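Long-range contacts in inositol 2-dehydrogenase (Sinorhizobium meliloti, PDB 4HKT), which catalyses the NAD+-dependent oxidation of myo-inositol to 2-keto-myo-inositol, the first step in degrading myo-inositol to acetyl-CoA: residues I141-R152 with Y236-G247; F169-D178 with A311-V322. One frame throughout, in Å; residues are numbered along the deposited sequence.

Both interactions belong to the part of the chain built round the mixed beta-sheet, beside the NAD-binding Rossmann fold. Interaction 1 joins two neighbouring antiparallel strands of that sheet; interaction 2 crosses two helices, 168-184 and 305-324, that lie against it. Their centres are about 18 Å apart, yet they touch: S151 OG and D176 OD1 are 2.6 Å apart, a probable hydrogen bond, and the M172 CE methyl comes within 3.4 Å of S151 O. Helix 168-184 also reaches the Rossmann side, where D171 O accepts a hydrogen bond from K94 of the EKP sequence motif characteristic of this family. It therefore connects sheet, second helix and Rossmann domain.

Interaction 1: residues I141-R152 with Y236-G247; sequences IGEVEMVTITSR and YDQRIEVHGSKG. With EDO (1,2-ethanediol), chain C.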
loop_
_atom_site.group_PDB
_atom_site.type_symbol
_atom_site.label_atom_id
_atom_site.label_comp_id
_atom_site.label_asym_id
_atom_site.label_seq_id
_atom_site.Cartn_x
_atom_site.Cartn_y
_atom_site.Cartn_z
ATOM N N ILE B 141 6.076 -17.020 -11.543
ATOM C CA ILE B 141 6.472 -15.953 -12.440
ATOM C C ILE B 141 7.093 -16.464 -13.704
ATOM O O ILE B 141 7.637 -15.678 -14.448
ATOM C CB ILE B 141 7.451 -14.935 -11.793
ATOM C CG1 ILE B 141 8.801 -15.574 -11.453
ATOM C CG2 ILE B 141 6.800 -14.329 -10.587
ATOM C CD1 ILE B 141 9.944 -14.561 -11.339
ATOM N N GLY B 142 6.998 -17.767 -13.969
ATOM C CA GLY B 142 7.582 -18.344 -15.174
ATOM C C GLY B 142 9.104 -18.312 -15.103
ATOM O O GLY B 142 9.653 -18.432 -14.023
ATOM N N GLU B 143 9.770 -18.129 -16.243
ATOM C CA GLU B 143 11.233 -18.111 -16.272
ATOM C C GLU B 143 11.727 -16.758 -15.740
ATOM O O GLU B 143 11.200 -15.718 -16.109
ATOM C CB GLU B 143 11.784 -18.331 -17.689
ATOM C CG GLU B 143 12.089 -19.772 -18.078
ATOM C CD GLU B 143 13.195 -20.387 -17.237
ATOM O OE1 GLU B 143 14.390 -19.952 -17.332
ATOM O OE2 GLU B 143 12.840 -21.292 -16.452
ATOM N N VAL B 144 12.741 -16.779 -14.894
ATOM C CA VAL B 144 13.326 -15.528 -14.370
ATOM C C VAL B 144 13.921 -14.772 -15.547
ATOM O O VAL B 144 14.518 -15.382 -16.415
ATOM C CB VAL B 144 14.396 -15.824 -13.320
ATOM C CG1 VAL B 144 15.217 -14.580 -12.972
ATOM C CG2 VAL B 144 13.737 -16.364 -12.081
ATOM N N GLU B 145 13.691 -13.462 -15.614
ATOM C CA GLU B 145 14.313 -12.618 -16.641
ATOM C C GLU B 145 15.226 -11.479 -16.040
ATOM O O GLU B 145 16.386 -11.339 -16.404
ATOM C CB GLU B 145 13.206 -12.026 -17.516
ATOM C CG GLU B 145 12.568 -13.106 -18.397
ATOM C CD GLU B 145 11.349 -12.688 -19.203
ATOM O OE1 GLU B 145 10.858 -11.504 -19.186
ATOM O OE2 GLU B 145 10.842 -13.650 -19.855
HETATM N N MSE B 146 14.683 -10.660 -15.139
HETATM C CA MSE B 146 15.399 -9.445 -14.697
HETATM C C MSE B 146 15.164 -9.266 -13.214
HETATM O O MSE B 146 14.033 -9.294 -12.763
HETATM C CB MSE B 146 14.879 -8.234 -15.472
HETATM C CG MSE B 146 15.045 -8.463 -16.979
HETATM SE SE MSE B 146 14.546 -6.889 -18.009
HETATM C CE MSE B 146 16.189 -5.926 -17.538
ATOM N N VAL B 147 16.237 -9.119 -12.457
ATOM C CA VAL B 147 16.209 -9.000 -10.999
ATOM C C VAL B 147 16.643 -7.593 -10.660
ATOM O O VAL B 147 17.559 -7.059 -11.296
ATOM C CB VAL B 147 17.213 -9.989 -10.363
ATOM C CG1 VAL B 147 17.396 -9.735 -8.866
ATOM C CG2 VAL B 147 16.762 -11.405 -10.635
ATOM N N THR B 148 15.991 -6.975 -9.685
ATOM C CA THR B 148 16.404 -5.680 -9.178
ATOM C C THR B 148 16.499 -5.754 -7.641
ATOM O O THR B 148 15.571 -6.248 -6.937
ATOM C CB THR B 148 15.449 -4.532 -9.584
ATOM O OG1 THR B 148 15.124 -4.631 -10.972
ATOM C CG2 THR B 148 16.106 -3.154 -9.358
ATOM N N ILE B 149 17.638 -5.321 -7.148
ATOM C CA ILE B 149 18.006 -5.433 -5.722
ATOM C C ILE B 149 18.462 -4.060 -5.305
ATOM O O ILE B 149 19.369 -3.500 -5.915
ATOM C CB ILE B 149 19.137 -6.447 -5.496
ATOM C CG1 ILE B 149 18.705 -7.848 -5.848
ATOM C CG2 ILE B 149 19.652 -6.449 -4.041
ATOM C CD1 ILE B 149 19.863 -8.807 -5.966
ATOM N N THR B 150 17.835 -3.524 -4.262
ATOM C CA THR B 150 18.195 -2.260 -3.695
ATOM C C THR B 150 18.493 -2.425 -2.222
ATOM O O THR B 150 17.624 -2.892 -1.451
ATOM C CB THR B 150 17.065 -1.268 -3.839
ATOM O OG1 THR B 150 16.749 -1.152 -5.233
ATOM C CG2 THR B 150 17.483 0.112 -3.279
ATOM N N SER B 151 19.696 -2.027 -1.829
ATOM C CA SER B 151 20.123 -2.120 -0.432
ATOM C C SER B 151 20.733 -0.791 -0.034
ATOM O O SER B 151 21.556 -0.260 -0.764
ATOM C CB SER B 151 21.109 -3.273 -0.211
ATOM O OG SER B 151 20.480 -4.538 -0.463
ATOM N N ARG B 152 20.278 -0.231 1.096
ATOM C CA ARG B 152 20.767 1.045 1.584
ATOM C C ARG B 152 20.873 0.948 3.081
ATOM O O ARG B 152 19.880 0.630 3.750
ATOM C CB ARG B 152 19.845 2.222 1.191
ATOM C CG ARG B 152 19.663 2.352 -0.325
ATOM C CD ARG B 152 18.755 3.473 -0.766
ATOM N NE ARG B 152 18.678 3.444 -2.217
ATOM C CZ ARG B 152 17.630 3.786 -2.956
ATOM N NH1 ARG B 152 16.525 4.257 -2.432
ATOM N NH2 ARG B 152 17.690 3.640 -4.274
ATOM N N TYR B 236 16.862 1.065 7.011
ATOM C CA TYR B 236 17.531 -0.021 6.370
ATOM C C TYR B 236 16.679 -0.518 5.192
ATOM O O TYR B 236 15.691 -1.227 5.383
ATOM C CB TYR B 236 17.764 -1.124 7.381
ATOM C CG TYR B 236 18.759 -2.209 7.023
ATOM C CD1 TYR B 236 19.839 -1.966 6.164
ATOM C CD2 TYR B 236 18.653 -3.479 7.607
ATOM C CE1 TYR B 236 20.769 -2.950 5.902
ATOM C CE2 TYR B 236 19.571 -4.459 7.359
ATOM C CZ TYR B 236 20.628 -4.195 6.512
ATOM O OH TYR B 236 21.540 -5.182 6.285
ATOM N N ASP B 237 17.036 -0.069 4.000
ATOM C CA ASP B 237 16.284 -0.359 2.779
ATOM C C ASP B 237 16.748 -1.682 2.207
ATOM O O ASP B 237 17.892 -1.840 1.923
ATOM C CB ASP B 237 16.497 0.795 1.778
ATOM C CG ASP B 237 15.534 0.764 0.597
ATOM O OD1 ASP B 237 14.761 -0.227 0.416
ATOM O OD2 ASP B 237 15.578 1.754 -0.165
ATOM N N GLN B 238 15.857 -2.653 2.109
ATOM C CA GLN B 238 16.215 -3.991 1.695
ATOM C C GLN B 238 15.117 -4.514 0.794
ATOM O O GLN B 238 14.181 -5.163 1.254
ATOM C CB GLN B 238 16.356 -4.943 2.912
ATOM C CG GLN B 238 17.408 -4.566 3.948
ATOM C CD GLN B 238 18.776 -4.973 3.505
ATOM O OE1 GLN B 238 19.190 -6.111 3.710
ATOM N NE2 GLN B 238 19.506 -4.045 2.910
ATOM N N ARG B 239 15.217 -4.228 -0.500
ATOM C CA ARG B 239 14.200 -4.671 -1.455
ATOM C C ARG B 239 14.742 -5.609 -2.497
ATOM O O ARG B 239 15.888 -5.502 -2.904
ATOM C CB ARG B 239 13.596 -3.483 -2.147
ATOM C CG ARG B 239 12.588 -2.762 -1.280
ATOM C CD ARG B 239 12.173 -1.513 -2.023
ATOM N NE ARG B 239 13.147 -0.445 -1.889
ATOM C CZ ARG B 239 13.353 0.519 -2.793
ATOM N NH1 ARG B 239 12.708 0.519 -3.943
ATOM N NH2 ARG B 239 14.230 1.488 -2.551
ATOM N N ILE B 240 13.905 -6.547 -2.918
ATOM C CA ILE B 240 14.233 -7.401 -4.039
ATOM C C ILE B 240 12.987 -7.494 -4.917
ATOM O O ILE B 240 11.830 -7.425 -4.444
ATOM C CB ILE B 240 14.703 -8.802 -3.634
ATOM C CG1 ILE B 240 13.594 -9.541 -2.835
ATOM C CG2 ILE B 240 15.985 -8.728 -2.817
ATOM C CD1 ILE B 240 13.877 -11.019 -2.649
ATOM N N GLU B 241 13.252 -7.652 -6.189
ATOM C CA GLU B 241 12.207 -7.764 -7.195
ATOM C C GLU B 241 12.685 -8.658 -8.308
ATOM O O GLU B 241 13.868 -8.574 -8.726
ATOM C CB GLU B 241 11.835 -6.378 -7.717
ATOM C CG GLU B 241 10.717 -6.478 -8.754
ATOM C CD GLU B 241 10.369 -5.174 -9.453
ATOM O OE1 GLU B 241 11.020 -4.144 -9.220
ATOM O OE2 GLU B 241 9.396 -5.207 -10.247
ATOM N N VAL B 242 11.789 -9.516 -8.816
ATOM C CA VAL B 242 12.130 -10.439 -9.869
ATOM C C VAL B 242 11.020 -10.446 -10.939
ATOM O O VAL B 242 9.848 -10.787 -10.652
ATOM C CB VAL B 242 12.340 -11.864 -9.346
ATOM C CG1 VAL B 242 12.794 -12.757 -10.489
ATOM C CG2 VAL B 242 13.346 -11.888 -8.212
ATOM N N HIS B 243 11.393 -10.008 -12.129
ATOM C CA HIS B 243 10.494 -9.988 -13.266
ATOM C C HIS B 243 10.770 -11.264 -14.037
ATOM O O HIS B 243 11.918 -11.580 -14.284
ATOM C CB HIS B 243 10.746 -8.769 -14.124
ATOM C CG HIS B 243 9.922 -8.716 -15.374
ATOM N ND1 HIS B 243 8.551 -8.594 -15.360
ATOM C CD2 HIS B 243 10.283 -8.748 -16.678
ATOM C CE1 HIS B 243 8.101 -8.573 -16.595
ATOM N NE2 HIS B 243 9.133 -8.640 -17.416
ATOM N N GLY B 244 9.699 -11.987 -14.362
ATOM C CA GLY B 244 9.755 -13.252 -15.110
ATOM C C GLY B 244 8.765 -13.269 -16.259
ATOM O O GLY B 244 8.031 -12.278 -16.474
ATOM N N SER B 245 8.739 -14.377 -17.012
ATOM C CA SER B 245 7.942 -14.451 -18.254
ATOM C C SER B 245 6.444 -14.354 -17.982
ATOM O O SER B 245 5.676 -13.802 -18.788
ATOM C CB SER B 245 8.284 -15.745 -19.064
ATOM O OG SER B 245 8.142 -16.910 -18.262
ATOM N N LYS B 246 6.020 -14.845 -16.818
ATOM C CA LYS B 246 4.606 -14.916 -16.480
ATOM C C LYS B 246 4.129 -13.892 -15.454
ATOM O O LYS B 246 2.914 -13.763 -15.183
ATOM C CB LYS B 246 4.293 -16.303 -15.934
ATOM C CG LYS B 246 4.266 -17.406 -16.989
ATOM C CD LYS B 246 3.870 -18.702 -16.253
ATOM C CE LYS B 246 3.618 -19.857 -17.188
ATOM N NZ LYS B 246 4.799 -20.108 -18.026
ATOM N N GLY B 247 5.075 -13.201 -14.823
ATOM C CA GLY B 247 4.726 -12.155 -13.909
ATOM C C GLY B 247 5.926 -11.630 -13.148
ATOM O O GLY B 247 7.041 -11.897 -13.542
HETATM C C1 EDO C . 5.042 -6.878 -7.512
HETATM O O1 EDO C . 4.917 -5.601 -6.868
HETATM C C2 EDO C . 6.306 -6.906 -8.377
HETATM O O2 EDO C . 6.171 -6.060 -9.528
HETATM O O HOH W 1 12.793 -2.633 -10.888
HETATM O O HOH W 2 17.939 -6.017 -0.640
#
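E145 and M146 both face H243 in a classic beta bulge: E145 N and M146 N donate to the one carbonyl, H243 O, at 2.9 and 3.0 Å. The extra residue shifts the register by one; beyond it the strands pair regularly as far as R152 and D237. At the other end, glycine suits two places: a CB on G142, which also has a positive phi, would run into S245 OG, and one on G244 into I141 O. S245 OG, held between its backbone N and carbonyl carbon (chi1 54°), accepts from E143 N at 2.9 Å.

On one face of the sheet, mostly branched aliphatic residues suit a buried strand surface covered by helices 127-137 and 168-184, with S151 and Q238 at its far end. V242 CG1 is their meeting point, touched by V144 and V147 and pressed by I141 CD1 at a tight 3.5 Å. The other face is largely polar. T148 OG1 and E241 OE1 share a water. Farther along, R239 holds the D237 carboxylate side-on and in plane, NE to OD1 and NH2 to OD2, each bond 2.8 Å long and using a syn lone pair. R152 meets the same carboxylate differently: its NH1 is 3.5 Å from D237 OD2, with the two planes 83° apart, a purely electrostatic contact. The T150 methyl CG2 lies over one face of the R152 guanidinium, offset toward its rim. NH1 of R152 is also hydrogen-bonded to Y234 OH.

Both arginines also form salt bridges with E241 of the second subunit, and E241 here returns the pairing. The closeness of the two arginines is probably tolerated because D237 and that E241 balance them; D237 would remain ionised, and the charges would link strand pairing to subunit assembly.

Interaction 2: residues F169-D178 with A311-V322; sequences FRDMTIHDFD and ALALADAAVRSV. With EDO (1,2-ethanediol), chain X.
Helices 169-178 and 311-322 cross with their N-to-C directions 121° apart and their axes 8.6 Å apart at closest approach, the first with a wider pi-type turn at 169-173. Alanines on the second helix permit this closeness, and F169, R170 and F177 enter holes between its residues, knobs-into-holes fashion. F169 lodges among A315, A318, V319 and V322; A318 CB lies over its ring face, 3.8 Å from the centroid of F169, a CH-pi contact. F177 fits a second hole, its ring sandwiched between T173 CG2 and L314 CB, while its CE2 lies 3.4 Å from A315 CA. I174 CG1 packs on A311 CB.

R170 runs extended across the outer side, where NE donates to D316 OD1 at 2.8 Å in a salt bridge, nearly along the C-O axis; NH2 adds a weak bond to the same oxygen. V319 CG2 lies over one guanidinium face, toward its rim, and NH1 turns to G166 O. Replacing R170 by an alanine would probably leave D316 without its salt-bridge partner and uncover V319 and L312.

F169 and F177 touch V214 and L314 touches V191, so both helices pack on the mixed sheet, in the helical layer typical of Gfo/Idh/MocA dehydrogenases.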
loop_
_atom_site.group_PDB
_atom_site.type_symbol
_atom_site.label_atom_id
_atom_site.label_comp_id
_atom_site.label_asym_id
_atom_site.label_seq_id
_atom_site.Cartn_x
_atom_site.Cartn_y
_atom_site.Cartn_z
ATOM N N PHE B 169 32.160 -3.132 -2.090
ATOM C CA PHE B 169 31.708 -4.324 -2.843
ATOM C C PHE B 169 31.896 -5.592 -2.043
ATOM O O PHE B 169 31.031 -6.457 -2.038
ATOM C CB PHE B 169 32.422 -4.419 -4.167
ATOM C CG PHE B 169 32.042 -3.311 -5.135
ATOM C CD1 PHE B 169 30.730 -3.200 -5.593
ATOM C CD2 PHE B 169 32.991 -2.414 -5.601
ATOM C CE1 PHE B 169 30.375 -2.212 -6.488
ATOM C CE2 PHE B 169 32.637 -1.410 -6.491
ATOM C CZ PHE B 169 31.323 -1.313 -6.943
ATOM N N ARG B 170 33.035 -5.690 -1.354
ATOM C CA ARG B 170 33.337 -6.846 -0.509
ATOM C C ARG B 170 32.578 -6.837 0.807
ATOM O O ARG B 170 32.281 -7.891 1.353
ATOM C CB ARG B 170 34.844 -6.975 -0.281
ATOM C CG ARG B 170 35.619 -7.097 -1.580
ATOM C CD ARG B 170 37.065 -7.549 -1.380
ATOM N NE ARG B 170 37.832 -7.615 -2.630
ATOM C CZ ARG B 170 38.481 -6.610 -3.200
ATOM N NH1 ARG B 170 38.471 -5.410 -2.655
ATOM N NH2 ARG B 170 39.146 -6.815 -4.352
ATOM N N ASP B 171 32.244 -5.655 1.305
ATOM C CA ASP B 171 31.687 -5.525 2.648
ATOM C C ASP B 171 30.174 -5.434 2.663
ATOM O O ASP B 171 29.537 -5.983 3.583
ATOM C CB ASP B 171 32.258 -4.327 3.396
ATOM C CG ASP B 171 31.705 -4.204 4.820
ATOM O OD1 ASP B 171 32.082 -5.047 5.646
ATOM O OD2 ASP B 171 30.913 -3.278 5.124
HETATM N N MSE B 172 29.592 -4.724 1.691
HETATM C CA MSE B 172 28.146 -4.486 1.671
HETATM C C MSE B 172 27.506 -5.240 0.526
HETATM O O MSE B 172 26.611 -6.064 0.722
HETATM C CB MSE B 172 27.911 -2.996 1.490
HETATM C CG MSE B 172 26.428 -2.659 1.446
HETATM SE SE MSE B 172 26.148 -0.725 1.234
HETATM C CE MSE B 172 24.210 -0.946 1.174
ATOM N N THR B 173 27.986 -4.989 -0.676
ATOM C CA THR B 173 27.335 -5.538 -1.868
ATOM C C THR B 173 27.418 -7.050 -1.943
ATOM O O THR B 173 26.632 -7.711 -2.615
ATOM C CB THR B 173 27.963 -4.943 -3.120
ATOM O OG1 THR B 173 28.227 -3.571 -2.886
ATOM C CG2 THR B 173 26.977 -5.066 -4.291
ATOM N N ILE B 174 28.394 -7.599 -1.232
ATOM C CA ILE B 174 28.533 -9.024 -1.102
ATOM C C ILE B 174 27.216 -9.764 -0.778
ATOM O O ILE B 174 26.941 -10.799 -1.351
ATOM C CB ILE B 174 29.721 -9.392 -0.133
ATOM C CG1 ILE B 174 30.112 -10.852 -0.321
ATOM C CG2 ILE B 174 29.406 -9.094 1.306
ATOM C CD1 ILE B 174 31.473 -11.216 0.234
ATOM N N HIS B 175 26.414 -9.248 0.136
ATOM C CA HIS B 175 25.111 -9.808 0.430
ATOM C C HIS B 175 24.179 -9.804 -0.804
ATOM O O HIS B 175 23.432 -10.756 -1.018
ATOM C CB HIS B 175 24.421 -8.987 1.502
ATOM C CG HIS B 175 24.955 -9.210 2.868
ATOM N ND1 HIS B 175 24.779 -10.400 3.541
ATOM C CD2 HIS B 175 25.597 -8.382 3.715
ATOM C CE1 HIS B 175 25.326 -10.305 4.737
ATOM N NE2 HIS B 175 25.828 -9.094 4.868
ATOM N N ASP B 176 24.240 -8.726 -1.568
ATOM C CA ASP B 176 23.430 -8.578 -2.790
ATOM C C ASP B 176 23.916 -9.426 -3.931
ATOM O O ASP B 176 23.091 -9.917 -4.678
ATOM C CB ASP B 176 23.336 -7.145 -3.215
ATOM C CG ASP B 176 22.768 -6.263 -2.122
ATOM O OD1 ASP B 176 21.684 -6.568 -1.589
ATOM O OD2 ASP B 176 23.445 -5.288 -1.756
ATOM N N PHE B 177 25.233 -9.627 -4.067
ATOM C CA PHE B 177 25.731 -10.641 -4.990
ATOM C C PHE B 177 25.202 -12.041 -4.655
ATOM O O PHE B 177 24.775 -12.770 -5.544
ATOM C CB PHE B 177 27.242 -10.671 -5.053
ATOM C CG PHE B 177 27.871 -9.379 -5.516
ATOM C CD1 PHE B 177 27.460 -8.756 -6.669
ATOM C CD2 PHE B 177 28.912 -8.823 -4.817
ATOM C CE1 PHE B 177 28.058 -7.560 -7.105
ATOM C CE2 PHE B 177 29.518 -7.661 -5.230
ATOM C CZ PHE B 177 29.110 -7.019 -6.386
ATOM N N ASP B 178 25.289 -12.434 -3.386
ATOM C CA ASP B 178 24.659 -13.681 -2.959
ATOM C C ASP B 178 23.144 -13.749 -3.260
ATOM O O ASP B 178 22.662 -14.748 -3.799
ATOM C CB ASP B 178 24.898 -13.980 -1.489
ATOM C CG ASP B 178 24.299 -15.299 -1.106
ATOM O OD1 ASP B 178 24.811 -16.329 -1.563
ATOM O OD2 ASP B 178 23.271 -15.320 -0.393
ATOM N N ALA B 311 30.256 -15.153 -4.067
ATOM C CA ALA B 311 29.910 -13.762 -3.827
ATOM C C ALA B 311 31.142 -12.856 -3.814
ATOM O O ALA B 311 31.115 -11.763 -4.331
ATOM C CB ALA B 311 29.103 -13.647 -2.550
ATOM N N LEU B 312 32.239 -13.341 -3.259
ATOM C CA LEU B 312 33.490 -12.599 -3.236
ATOM C C LEU B 312 34.066 -12.450 -4.633
ATOM O O LEU B 312 34.516 -11.378 -4.959
ATOM C CB LEU B 312 34.496 -13.296 -2.328
ATOM C CG LEU B 312 35.848 -12.620 -2.213
ATOM C CD1 LEU B 312 35.707 -11.280 -1.531
ATOM C CD2 LEU B 312 36.822 -13.515 -1.458
ATOM N N ALA B 313 33.962 -13.488 -5.459
ATOM C CA ALA B 313 34.464 -13.419 -6.831
ATOM C C ALA B 313 33.662 -12.373 -7.613
ATOM O O ALA B 313 34.224 -11.631 -8.400
ATOM C CB ALA B 313 34.435 -14.784 -7.508
ATOM N N LEU B 314 32.356 -12.274 -7.338
ATOM C CA LEU B 314 31.562 -11.211 -7.954
ATOM C C LEU B 314 32.016 -9.852 -7.454
ATOM O O LEU B 314 32.128 -8.925 -8.255
ATOM C CB LEU B 314 30.069 -11.389 -7.718
ATOM C CG LEU B 314 29.522 -12.687 -8.339
ATOM C CD1 LEU B 314 28.168 -13.057 -7.796
ATOM C CD2 LEU B 314 29.438 -12.635 -9.837
ATOM N N ALA B 315 32.266 -9.719 -6.138
ATOM C CA ALA B 315 32.760 -8.445 -5.628
ATOM C C ALA B 315 34.099 -8.073 -6.280
ATOM O O ALA B 315 34.292 -6.909 -6.674
ATOM C CB ALA B 315 32.860 -8.442 -4.088
ATOM N N ASP B 316 35.013 -9.029 -6.376
ATOM C CA ASP B 316 36.352 -8.753 -6.956
ATOM C C ASP B 316 36.211 -8.262 -8.427
ATOM O O ASP B 316 36.909 -7.312 -8.856
ATOM C CB ASP B 316 37.239 -10.002 -6.927
ATOM C CG ASP B 316 37.744 -10.369 -5.530
ATOM O OD1 ASP B 316 37.799 -9.520 -4.614
ATOM O OD2 ASP B 316 38.092 -11.552 -5.347
ATOM N N ALA B 317 35.319 -8.932 -9.175
ATOM C CA ALA B 317 34.998 -8.527 -10.520
ATOM C C ALA B 317 34.391 -7.133 -10.547
ATOM O O ALA B 317 34.751 -6.355 -11.420
ATOM C CB ALA B 317 34.085 -9.544 -11.221
ATOM N N ALA B 318 33.486 -6.805 -9.609
ATOM C CA ALA B 318 32.969 -5.433 -9.537
ATOM C C ALA B 318 34.039 -4.365 -9.332
ATOM O O ALA B 318 33.961 -3.321 -9.946
ATOM C CB ALA B 318 31.855 -5.268 -8.484
ATOM N N VAL B 319 35.017 -4.631 -8.477
ATOM C CA VAL B 319 36.106 -3.707 -8.198
ATOM C C VAL B 319 36.907 -3.433 -9.483
ATOM O O VAL B 319 37.171 -2.270 -9.797
ATOM C CB VAL B 319 37.032 -4.283 -7.088
ATOM C CG1 VAL B 319 38.254 -3.416 -6.820
ATOM C CG2 VAL B 319 36.286 -4.447 -5.737
ATOM N N ARG B 320 37.274 -4.495 -10.198
ATOM C CA ARG B 320 37.991 -4.402 -11.489
ATOM C C ARG B 320 37.180 -3.681 -12.529
ATOM O O ARG B 320 37.717 -2.851 -13.259
ATOM C CB ARG B 320 38.373 -5.784 -12.037
ATOM C CG ARG B 320 39.506 -6.511 -11.319
ATOM C CD ARG B 320 39.933 -7.766 -12.089
ATOM N NE ARG B 320 40.283 -7.464 -13.489
ATOM C CZ ARG B 320 40.318 -8.336 -14.498
ATOM N NH1 ARG B 320 39.981 -9.616 -14.349
ATOM N NH2 ARG B 320 40.657 -7.903 -15.700
ATOM N N SER B 321 35.882 -3.948 -12.578
ATOM C CA SER B 321 35.024 -3.320 -13.553
ATOM C C SER B 321 35.018 -1.778 -13.381
ATOM O O SER B 321 35.125 -1.035 -14.374
ATOM C CB SER B 321 33.593 -3.808 -13.424
ATOM O OG SER B 321 32.788 -3.114 -14.360
ATOM N N VAL B 322 34.914 -1.313 -12.130
ATOM C CA VAL B 322 34.929 0.098 -11.885
ATOM C C VAL B 322 36.282 0.667 -12.312
ATOM O O VAL B 322 36.323 1.683 -12.991
ATOM C CB VAL B 322 34.685 0.463 -10.432
ATOM C CG1 VAL B 322 34.912 1.959 -10.247
ATOM C CG2 VAL B 322 33.267 0.118 -9.988
HETATM C C1 EDO X . 28.174 -3.039 6.879
HETATM O O1 EDO X . 29.564 -3.143 7.183
HETATM C C2 EDO X . 27.793 -3.823 5.617
HETATM O O2 EDO X . 26.593 -3.276 5.067
#